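Local atomic coordinates of 1,3-alpha-isomaltosidase (Kribbella flavida DSM 17836, PDB entry 5X3I), a protein that hydrolyses the alpha-1,3-glucosidic linkages of the cyclic tetrasaccharide cyclobis-(1-6)-alpha-nigerosyl to give isomaltose, a step in the intracellular breakdown of this starch-derived sugar. Residues G275-V280 with D661-P666; A227-A232 with W237-R242; E642-T647 with R652-P657. The protein carries 1 engineered substitution. One frame throughout, in Å; residues are numbered along the deposited sequence.

Contact 1 (G275-V280 with D661-P666); sequences GDPATV and DHENDP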
loop_
_atom_site.group_PDB
_atom_site.type_symbol
_atom_site.label_atom_id
_atom_site.label_comp_id
_atom_site.label_asym_id
_atom_site.label_seq_id
_atom_site.Cartn_x
_atom_site.Cartn_y
_atom_site.Cartn_z
ATOM N N GLY A 275 7.245 -22.202 -15.824
ATOM C CA GLY A 275 6.039 -23.013 -15.827
ATOM C C GLY A 275 4.848 -22.221 -16.310
ATOM O O GLY A 275 5.014 -21.140 -16.873
ATOM N N ASP A 276 3.645 -22.742 -16.079
ATOM C CA ASP A 276 2.436 -21.957 -16.292
ATOM C C ASP A 276 2.379 -20.904 -15.182
ATOM O O ASP A 276 3.121 -21.019 -14.211
ATOM C CB ASP A 276 1.179 -22.846 -16.325
ATOM C CG ASP A 276 0.989 -23.682 -15.068
ATOM O OD1 ASP A 276 1.521 -23.352 -13.991
ATOM O OD2 ASP A 276 0.268 -24.691 -15.166
ATOM N N PRO A 277 1.536 -19.867 -15.336
ATOM C CA PRO A 277 1.590 -18.756 -14.380
ATOM C C PRO A 277 1.424 -19.171 -12.913
ATOM O O PRO A 277 2.090 -18.604 -12.057
ATOM C CB PRO A 277 0.435 -17.863 -14.828
ATOM C CG PRO A 277 0.314 -18.122 -16.271
ATOM C CD PRO A 277 0.591 -19.585 -16.429
ATOM N N ALA A 278 0.585 -20.164 -12.638
ATOM C CA ALA A 278 0.402 -20.623 -11.268
ATOM C C ALA A 278 1.683 -21.245 -10.722
ATOM O O ALA A 278 2.056 -21.004 -9.579
ATOM C CB ALA A 278 -0.757 -21.619 -11.179
ATOM N N THR A 279 2.352 -22.048 -11.541
ATOM C CA THR A 279 3.597 -22.680 -11.123
ATOM C C THR A 279 4.711 -21.644 -10.934
ATOM O O THR A 279 5.536 -21.771 -10.044
ATOM C CB THR A 279 4.051 -23.748 -12.132
ATOM O OG1 THR A 279 3.031 -24.744 -12.254
ATOM C CG2 THR A 279 5.338 -24.419 -11.673
ATOM N N VAL A 280 4.717 -20.617 -11.769
ATOM C CA VAL A 280 5.639 -19.501 -11.580
ATOM C C VAL A 280 5.376 -18.839 -10.226
ATOM O O VAL A 280 6.298 -18.609 -9.450
ATOM C CB VAL A 280 5.516 -18.464 -12.703
ATOM C CG1 VAL A 280 6.202 -17.164 -12.311
ATOM C CG2 VAL A 280 6.120 -19.008 -13.997
ATOM N N ASP A 661 -5.398 -19.338 -16.376
ATOM C CA ASP A 661 -6.018 -20.528 -16.910
ATOM C C ASP A 661 -6.013 -20.574 -18.435
ATOM O O ASP A 661 -6.256 -21.585 -18.997
ATOM C CB ASP A 661 -7.444 -20.689 -16.399
ATOM C CG ASP A 661 -7.521 -20.839 -14.892
ATOM O OD1 ASP A 661 -6.773 -21.594 -14.336
ATOM O OD2 ASP A 661 -8.332 -20.171 -14.300
ATOM N N HIS A 662 -5.778 -19.456 -19.080
ATOM C CA HIS A 662 -5.851 -19.386 -20.516
ATOM C C HIS A 662 -4.660 -18.660 -21.141
ATOM O O HIS A 662 -4.825 -17.769 -21.931
ATOM C CB HIS A 662 -7.138 -18.709 -20.907
ATOM C CG HIS A 662 -8.349 -19.282 -20.252
ATOM N ND1 HIS A 662 -8.975 -20.410 -20.710
ATOM C CD2 HIS A 662 -9.053 -18.876 -19.177
ATOM C CE1 HIS A 662 -9.996 -20.689 -19.929
ATOM N NE2 HIS A 662 -10.068 -19.771 -18.997
ATOM N N GLU A 663 -3.464 -19.060 -20.782
ATOM C CA GLU A 663 -2.294 -18.320 -21.189
ATOM C C GLU A 663 -2.190 -18.111 -22.730
ATOM O O GLU A 663 -1.733 -17.069 -23.145
ATOM C CB GLU A 663 -1.039 -18.924 -20.582
ATOM C CG GLU A 663 -0.934 -20.398 -20.812
ATOM C CD GLU A 663 0.207 -21.017 -20.095
ATOM O OE1 GLU A 663 -0.030 -22.044 -19.482
ATOM O OE2 GLU A 663 1.322 -20.486 -20.171
ATOM N N ASN A 664 -2.693 -19.066 -23.531
ATOM C CA ASN A 664 -2.524 -19.090 -24.975
ATOM C C ASN A 664 -3.675 -18.474 -25.749
ATOM O O ASN A 664 -3.697 -18.519 -26.976
ATOM C CB ASN A 664 -2.297 -20.525 -25.447
ATOM C CG ASN A 664 -1.024 -21.119 -24.885
ATOM O OD1 ASN A 664 -0.002 -20.439 -24.787
ATOM N ND2 ASN A 664 -1.080 -22.386 -24.495
ATOM N N ASP A 665 -4.640 -17.914 -25.036
ATOM C CA ASP A 665 -5.720 -17.183 -25.683
ATOM C C ASP A 665 -5.352 -15.711 -25.763
ATOM O O ASP A 665 -5.321 -15.018 -24.747
ATOM C CB ASP A 665 -7.039 -17.370 -24.925
ATOM C CG ASP A 665 -8.226 -16.755 -25.647
ATOM O OD1 ASP A 665 -8.032 -15.883 -26.514
ATOM O OD2 ASP A 665 -9.371 -17.138 -25.347
ATOM N N PRO A 666 -5.093 -15.219 -26.983
ATOM C CA PRO A 666 -4.671 -13.831 -27.183
ATOM C C PRO A 666 -5.768 -12.828 -26.861
ATOM O O PRO A 666 -5.472 -11.702 -26.475
ATOM C CB PRO A 666 -4.312 -13.784 -28.673
ATOM C CG PRO A 666 -5.097 -14.890 -29.286
ATOM C CD PRO A 666 -5.165 -15.967 -28.251
HETATM O O HOH W 1 3.415 -21.883 -19.471
#
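Glu663 carries this contact, laying its carboxylate against Asp276 and Pro277 at the start of helix 277-288. The 661-666 loop of the C-terminal domain, which bears it, enters with Asp661, whose carboxylate is tied by salt bridges to Arg652 and Arg656. From His662 to Asp665 the chain makes a type I beta turn, closed by the bond from Asp665 N to His662 O (3.1 Å). Glu663, second in that turn, has CG between its backbone N and carbonyl carbon (chi1 51°), and the extended remainder of the chain brings the carboxylate to the helix end. OE1 of Glu663 lies 3.5 Å from Asp276 CB, while OE2 approaches Pro277 CD at 3.9 Å. The polar link is indirect: one water donates to Glu663 OE2 (2.6 Å) and to Gly275 O. Asp276 is meanwhile engaged with its own helix as the N-cap. Its OD1 takes Thr279 N (2.9 Å) nearly along the C-O axis and Thr279 OG1 (2.7 Å) from above the carboxylate plane. At the far side of the turn, Asp665 OD2 is hydrogen-bonded to Tyr697 OH. The chemistry is thus that of two acidic side chains gathered at a helix N-terminus, where the helix dipole would probably ease their proximity; Asp276 OD2 and Glu663 OE1 stay 5.1 Å apart, and water links the loop to Gly275, just ahead of the N-cap.

Contact 2 (A227-A232 with W237-R242); sequences AHVVGA and WGFHVR
Val229 sits as a knob against the indole face of Trp237, across the antiparallel hairpin of strands 223-230 and 237-241 in the galactose mutarotase-like domain. Its CG2 stands over the six-membered ring, 3.6 Å from the centroid and 11° off the normal, a CH-pi contact. Val229 CB lies above Trp237 CE2 (3.5 Å), toward NE1, and CG1 overhangs the rim at the notch between NE1 and CZ2. The indole reaches this position because Trp237 CG stands between its own backbone N and carbonyl carbon (chi1 56°), which swings the ring across to the neighbouring strand. Phe239 takes the same first torsion and bounds the valine on another side: Val229 CG2 meets the phenyl edge at CD2 (4.2 Å), so that this methyl is lodged between an indole face and a phenyl edge. Ala227 is small enough to tuck its CB against Phe239 CE2 (3.9 Å), with its backbone N over the middle of the ring. On the reverse side, around His228, the strands close up: Gly238 CA comes within 4.3 Å of His228 CA, and a CB on the glycine would clash with Ala227 O. Paired backbone bonds join Ala227 with Phe239 and Val229 with Trp237, the shortest from Val229 N to Trp237 O (2.7 Å). His228 ND1 meets a water in the plane of its ring (2.8 Å), and that water donates to Trp237 O; His228 NE2 is hydrogen-bonded to Ser556 O. The two sides of the sheet therefore differ in chemistry: Val229, Trp237, Phe239 and Ala227 interlock by apolar packing, while beside His228 a bridging water gives Trp237 O a second donor and ties strand 237-241 to the anchored imidazole of its partner strand.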
loop_
_atom_site.group_PDB
_atom_site.type_symbol
_atom_site.label_atom_id
_atom_site.label_comp_id
_atom_site.label_asym_id
_atom_site.label_seq_id
_atom_site.Cartn_x
_atom_site.Cartn_y
_atom_site.Cartn_z
ATOM N N ALA A 227 7.586 -10.233 -11.352
ATOM C CA ALA A 227 6.555 -10.190 -12.383
ATOM C C ALA A 227 6.474 -11.482 -13.181
ATOM O O ALA A 227 7.443 -12.229 -13.272
ATOM C CB ALA A 227 6.802 -9.033 -13.324
ATOM N N HIS A 228 5.318 -11.702 -13.793
ATOM C CA HIS A 228 5.145 -12.774 -14.754
ATOM C C HIS A 228 5.613 -12.285 -16.121
ATOM O O HIS A 228 5.333 -11.151 -16.504
ATOM C CB HIS A 228 3.673 -13.208 -14.847
ATOM C CG HIS A 228 3.147 -13.872 -13.612
ATOM N ND1 HIS A 228 3.091 -15.240 -13.468
ATOM C CD2 HIS A 228 2.643 -13.353 -12.469
ATOM C CE1 HIS A 228 2.587 -15.537 -12.286
ATOM N NE2 HIS A 228 2.304 -14.410 -11.660
ATOM N N VAL A 229 6.319 -13.132 -16.857
ATOM C CA VAL A 229 6.482 -12.888 -18.281
ATOM C C VAL A 229 5.683 -13.968 -18.988
ATOM O O VAL A 229 6.090 -15.125 -19.046
ATOM C CB VAL A 229 7.955 -12.928 -18.721
ATOM C CG1 VAL A 229 8.087 -12.451 -20.163
ATOM C CG2 VAL A 229 8.809 -12.083 -17.792
ATOM N N VAL A 230 4.555 -13.571 -19.553
ATOM C CA VAL A 230 3.564 -14.536 -19.998
ATOM C C VAL A 230 3.171 -14.217 -21.417
ATOM O O VAL A 230 2.849 -13.077 -21.732
ATOM C CB VAL A 230 2.320 -14.537 -19.073
ATOM C CG1 VAL A 230 1.954 -13.123 -18.674
ATOM C CG2 VAL A 230 1.145 -15.216 -19.744
ATOM N N GLY A 231 3.166 -15.231 -22.272
ATOM C CA GLY A 231 3.162 -14.970 -23.698
ATOM C C GLY A 231 2.386 -15.965 -24.521
ATOM O O GLY A 231 1.951 -17.003 -24.027
ATOM N N ALA A 232 2.225 -15.628 -25.793
ATOM C CA ALA A 232 1.268 -16.285 -26.672
ATOM C C ALA A 232 1.491 -17.784 -26.851
ATOM O O ALA A 232 0.538 -18.559 -26.817
ATOM C CB ALA A 232 1.281 -15.604 -28.029
ATOM N N TRP A 237 7.199 -17.701 -17.937
ATOM C CA TRP A 237 8.159 -17.679 -16.846
ATOM C C TRP A 237 7.956 -16.436 -15.987
ATOM O O TRP A 237 7.050 -15.641 -16.230
ATOM C CB TRP A 237 9.602 -17.745 -17.382
ATOM C CG TRP A 237 9.959 -16.669 -18.376
ATOM C CD1 TRP A 237 9.541 -16.578 -19.670
ATOM C CD2 TRP A 237 10.828 -15.550 -18.159
ATOM N NE1 TRP A 237 10.073 -15.462 -20.264
ATOM C CE2 TRP A 237 10.872 -14.816 -19.359
ATOM C CE3 TRP A 237 11.561 -15.090 -17.061
ATOM C CZ2 TRP A 237 11.618 -13.648 -19.495
ATOM C CZ3 TRP A 237 12.304 -13.930 -17.198
ATOM C CH2 TRP A 237 12.327 -13.223 -18.404
ATOM N N GLY A 238 8.795 -16.286 -14.973
ATOM C CA GLY A 238 8.756 -15.112 -14.130
ATOM C C GLY A 238 10.070 -14.907 -13.412
ATOM O O GLY A 238 10.890 -15.813 -13.339
ATOM N N PHE A 239 10.260 -13.716 -12.864
ATOM C CA PHE A 239 11.501 -13.378 -12.185
ATOM C C PHE A 239 11.243 -12.644 -10.876
ATOM O O PHE A 239 10.259 -11.940 -10.734
ATOM C CB PHE A 239 12.387 -12.507 -13.083
ATOM C CG PHE A 239 11.819 -11.138 -13.341
ATOM C CD1 PHE A 239 12.164 -10.064 -12.537
ATOM C CD2 PHE A 239 10.926 -10.931 -14.374
ATOM C CE1 PHE A 239 11.633 -8.814 -12.767
ATOM C CE2 PHE A 239 10.392 -9.683 -14.606
ATOM C CZ PHE A 239 10.748 -8.623 -13.799
ATOM N N HIS A 240 12.160 -12.806 -9.939
ATOM C CA HIS A 240 12.170 -12.036 -8.712
ATOM C C HIS A 240 13.577 -11.515 -8.476
ATOM O O HIS A 240 14.507 -12.293 -8.317
ATOM C CB HIS A 240 11.708 -12.894 -7.533
ATOM C CG HIS A 240 11.942 -12.274 -6.196
ATOM N ND1 HIS A 240 12.268 -13.016 -5.081
ATOM C CD2 HIS A 240 11.878 -10.989 -5.781
ATOM C CE1 HIS A 240 12.408 -12.215 -4.045
ATOM N NE2 HIS A 240 12.170 -10.978 -4.442
ATOM N N VAL A 241 13.733 -10.201 -8.447
ATOM C CA VAL A 241 15.020 -9.632 -8.084
ATOM C C VAL A 241 15.128 -9.709 -6.575
ATOM O O VAL A 241 14.295 -9.116 -5.880
ATOM C CB VAL A 241 15.155 -8.180 -8.534
ATOM C CG1 VAL A 241 16.560 -7.678 -8.277
ATOM C CG2 VAL A 241 14.772 -8.040 -10.004
ATOM N N ARG A 242 16.132 -10.387 -6.026
ATOM C CA ARG A 242 16.023 -10.528 -4.597
ATOM C C ARG A 242 16.749 -9.376 -3.938
ATOM O O ARG A 242 17.913 -9.466 -3.588
ATOM C CB ARG A 242 16.646 -11.858 -4.150
ATOM C CG ARG A 242 16.068 -13.093 -4.818
ATOM C CD ARG A 242 16.907 -14.332 -4.554
ATOM N NE ARG A 242 16.184 -15.545 -4.926
ATOM C CZ ARG A 242 16.740 -16.742 -5.071
ATOM N NH1 ARG A 242 18.047 -16.892 -4.890
ATOM N NH2 ARG A 242 15.992 -17.790 -5.404
HETATM O O HOH W 2 4.214 -16.276 -15.869
#

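Contact 3 (E642-T647 with R652-P657); sequences EQAART and RPLMRP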
loop_
_atom_site.group_PDB
_atom_site.type_symbol
_atom_site.label_atom_id
_atom_site.label_comp_id
_atom_site.label_asym_id
_atom_site.label_seq_id
_atom_site.Cartn_x
_atom_site.Cartn_y
_atom_site.Cartn_z
ATOM N N GLU A 642 -14.037 -21.906 0.372
ATOM C CA GLU A 642 -13.458 -23.056 -0.293
ATOM C C GLU A 642 -12.423 -22.618 -1.326
ATOM O O GLU A 642 -11.352 -23.182 -1.405
ATOM C CB GLU A 642 -14.526 -23.904 -0.973
ATOM C CG GLU A 642 -13.952 -25.156 -1.566
ATOM C CD GLU A 642 -15.012 -26.130 -2.018
ATOM O OE1 GLU A 642 -15.789 -25.798 -2.924
ATOM O OE2 GLU A 642 -15.058 -27.225 -1.458
ATOM N N GLN A 643 -12.770 -21.609 -2.111
ATOM C CA GLN A 643 -11.883 -21.116 -3.161
ATOM C C GLN A 643 -10.600 -20.498 -2.585
ATOM O O GLN A 643 -9.520 -20.685 -3.146
ATOM C CB GLN A 643 -12.622 -20.111 -4.041
ATOM C CG GLN A 643 -13.690 -20.751 -4.911
ATOM C CD GLN A 643 -13.135 -21.860 -5.807
ATOM O OE1 GLN A 643 -12.048 -21.737 -6.374
ATOM N NE2 GLN A 643 -13.875 -22.952 -5.923
ATOM N N ALA A 644 -10.718 -19.793 -1.461
ATOM C CA ALA A 644 -9.545 -19.235 -0.790
ATOM C C ALA A 644 -8.602 -20.342 -0.357
ATOM O O ALA A 644 -7.379 -20.217 -0.468
ATOM C CB ALA A 644 -9.946 -18.392 0.412
ATOM N N ALA A 645 -9.176 -21.430 0.143
ATOM C CA ALA A 645 -8.379 -22.562 0.542
ATOM C C ALA A 645 -7.654 -23.171 -0.672
ATOM O O ALA A 645 -6.512 -23.581 -0.562
ATOM C CB ALA A 645 -9.242 -23.605 1.234
ATOM N N ARG A 646 -8.323 -23.234 -1.816
ATOM C CA ARG A 646 -7.697 -23.780 -3.024
ATOM C C ARG A 646 -6.563 -22.860 -3.508
ATOM O O ARG A 646 -5.486 -23.322 -3.879
ATOM C CB ARG A 646 -8.736 -23.985 -4.129
ATOM C CG ARG A 646 -9.691 -25.149 -3.860
ATOM C CD ARG A 646 -10.563 -25.488 -5.063
ATOM N NE ARG A 646 -9.782 -25.604 -6.291
ATOM C CZ ARG A 646 -9.151 -26.705 -6.694
ATOM N NH1 ARG A 646 -9.201 -27.816 -5.970
ATOM N NH2 ARG A 646 -8.458 -26.692 -7.830
ATOM N N THR A 647 -6.820 -21.559 -3.467
ATOM C CA THR A 647 -5.821 -20.570 -3.830
ATOM C C THR A 647 -4.572 -20.716 -2.980
ATOM O O THR A 647 -3.460 -20.655 -3.486
ATOM C CB THR A 647 -6.382 -19.154 -3.711
ATOM O OG1 THR A 647 -7.290 -18.929 -4.788
ATOM C CG2 THR A 647 -5.258 -18.100 -3.767
ATOM N N ARG A 652 -3.127 -20.876 -7.452
ATOM C CA ARG A 652 -4.028 -20.269 -8.431
ATOM C C ARG A 652 -4.861 -19.190 -7.746
ATOM O O ARG A 652 -5.585 -19.490 -6.808
ATOM C CB ARG A 652 -4.947 -21.311 -9.073
ATOM C CG ARG A 652 -4.252 -22.341 -9.960
ATOM C CD ARG A 652 -5.158 -22.765 -11.120
ATOM N NE ARG A 652 -5.909 -23.970 -10.824
ATOM C CZ ARG A 652 -6.976 -24.383 -11.505
ATOM N NH1 ARG A 652 -7.440 -23.684 -12.532
ATOM N NH2 ARG A 652 -7.587 -25.499 -11.147
ATOM N N PRO A 653 -4.748 -17.934 -8.208
ATOM C CA PRO A 653 -5.301 -16.770 -7.499
ATOM C C PRO A 653 -6.810 -16.783 -7.254
ATOM O O PRO A 653 -7.563 -17.410 -7.989
ATOM C CB PRO A 653 -4.936 -15.605 -8.419
ATOM C CG PRO A 653 -3.646 -16.046 -9.046
ATOM C CD PRO A 653 -3.862 -17.520 -9.311
ATOM N N LEU A 654 -7.223 -16.074 -6.210
ATOM C CA LEU A 654 -8.635 -15.914 -5.884
ATOM C C LEU A 654 -9.308 -14.884 -6.782
ATOM O O LEU A 654 -10.358 -15.150 -7.348
ATOM C CB LEU A 654 -8.798 -15.524 -4.414
ATOM C CG LEU A 654 -10.227 -15.327 -3.912
ATOM C CD1 LEU A 654 -11.079 -16.556 -4.240
ATOM C CD2 LEU A 654 -10.220 -15.033 -2.398
ATOM N N MET A 655 -8.695 -13.714 -6.936
ATOM C CA MET A 655 -9.189 -12.766 -7.914
ATOM C C MET A 655 -8.233 -12.909 -9.104
ATOM O O MET A 655 -7.139 -12.352 -9.113
ATOM C CB MET A 655 -9.190 -11.352 -7.309
ATOM C CG MET A 655 -9.758 -10.235 -8.164
ATOM S SD MET A 655 -9.668 -8.658 -7.291
ATOM C CE MET A 655 -10.568 -7.587 -8.389
ATOM N N ARG A 656 -8.699 -13.594 -10.144
ATOM C CA ARG A 656 -7.779 -14.263 -11.061
ATOM C C ARG A 656 -7.842 -13.756 -12.488
ATOM O O ARG A 656 -8.824 -14.004 -13.191
ATOM C CB ARG A 656 -8.029 -15.779 -11.044
ATOM C CG ARG A 656 -7.003 -16.605 -11.826
ATOM C CD ARG A 656 -7.412 -18.072 -11.894
ATOM N NE ARG A 656 -7.728 -18.612 -10.576
ATOM C CZ ARG A 656 -8.283 -19.802 -10.369
ATOM N NH1 ARG A 656 -8.582 -20.589 -11.392
ATOM N NH2 ARG A 656 -8.542 -20.210 -9.133
ATOM N N PRO A 657 -6.782 -13.057 -12.925
ATOM C CA PRO A 657 -6.649 -12.685 -14.335
ATOM C C PRO A 657 -6.768 -13.925 -15.211
ATOM O O PRO A 657 -6.328 -14.992 -14.813
ATOM C CB PRO A 657 -5.240 -12.083 -14.409
ATOM C CG PRO A 657 -4.967 -11.593 -13.045
ATOM C CD PRO A 657 -5.644 -12.578 -12.125
#
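A helix-to-loop contact, local in sequence and buried, joins Thr647, near the end of the long helix 622-650, to Arg652 and Leu654, which lead into edge strand 655-656 of the C-terminal antiparallel sheet. Thr647 OG1 donates to Arg652 O at 2.7 Å, lying in the carbonyl plane with a C=O...donor angle of 154°. Its methyl CG2 flanks the same oxygen at 3.4 Å, and Thr647 CA adds a CA-H...O contact. A valine in place of Thr647 would probably leave Arg652 O without its hydroxyl donor and the chain reversal after the helix less firmly tied. One turn earlier on the helix, Leu654 supplies the apolar part: with CG anti to its backbone N (chi1 -180°), it sends CD1 to Gln643 CB (3.9 Å) and CD2 toward Ala644 CB. Arg656 folds back on its own segment, gripping Pro653 O side-on through NE (2.9 Å) and NH2 (3.2 Å). Beside the threonine, Arg646 and Arg652 run side by side, their guanidinium planes 89° apart and their NH2 atoms 3.6 Å from each other. Acids lie among these arginines: Asp679 forms salt bridges with Arg646 and Arg656, and Asp661 is the outside partner of Arg652. Shared carboxylates thus probably offset the clustered positive charge, while one hydroxyl bond and a leucine seat the loop on the helix.

Overall arrangement
Contact 1 lies between the other two, its centre 11 Å from that of contact 2 and 15 Å from that of contact 3; contacts 2 and 3 are 20 Å apart centre to centre and do not touch. Along the chain the hairpin of contact 2 comes first. Strand 267-274 of the same sheet then leads into helix 277-288, and the parallel-stranded barrel follows before 642-657 and 661-666. Pro277 and Val280 pack on the hairpin, whereas salt bridges connect contacts 1 and 3. Together they join the galactose mutarotase-like beta domain to the C-terminal sheet, away from the annotated catalytic residues.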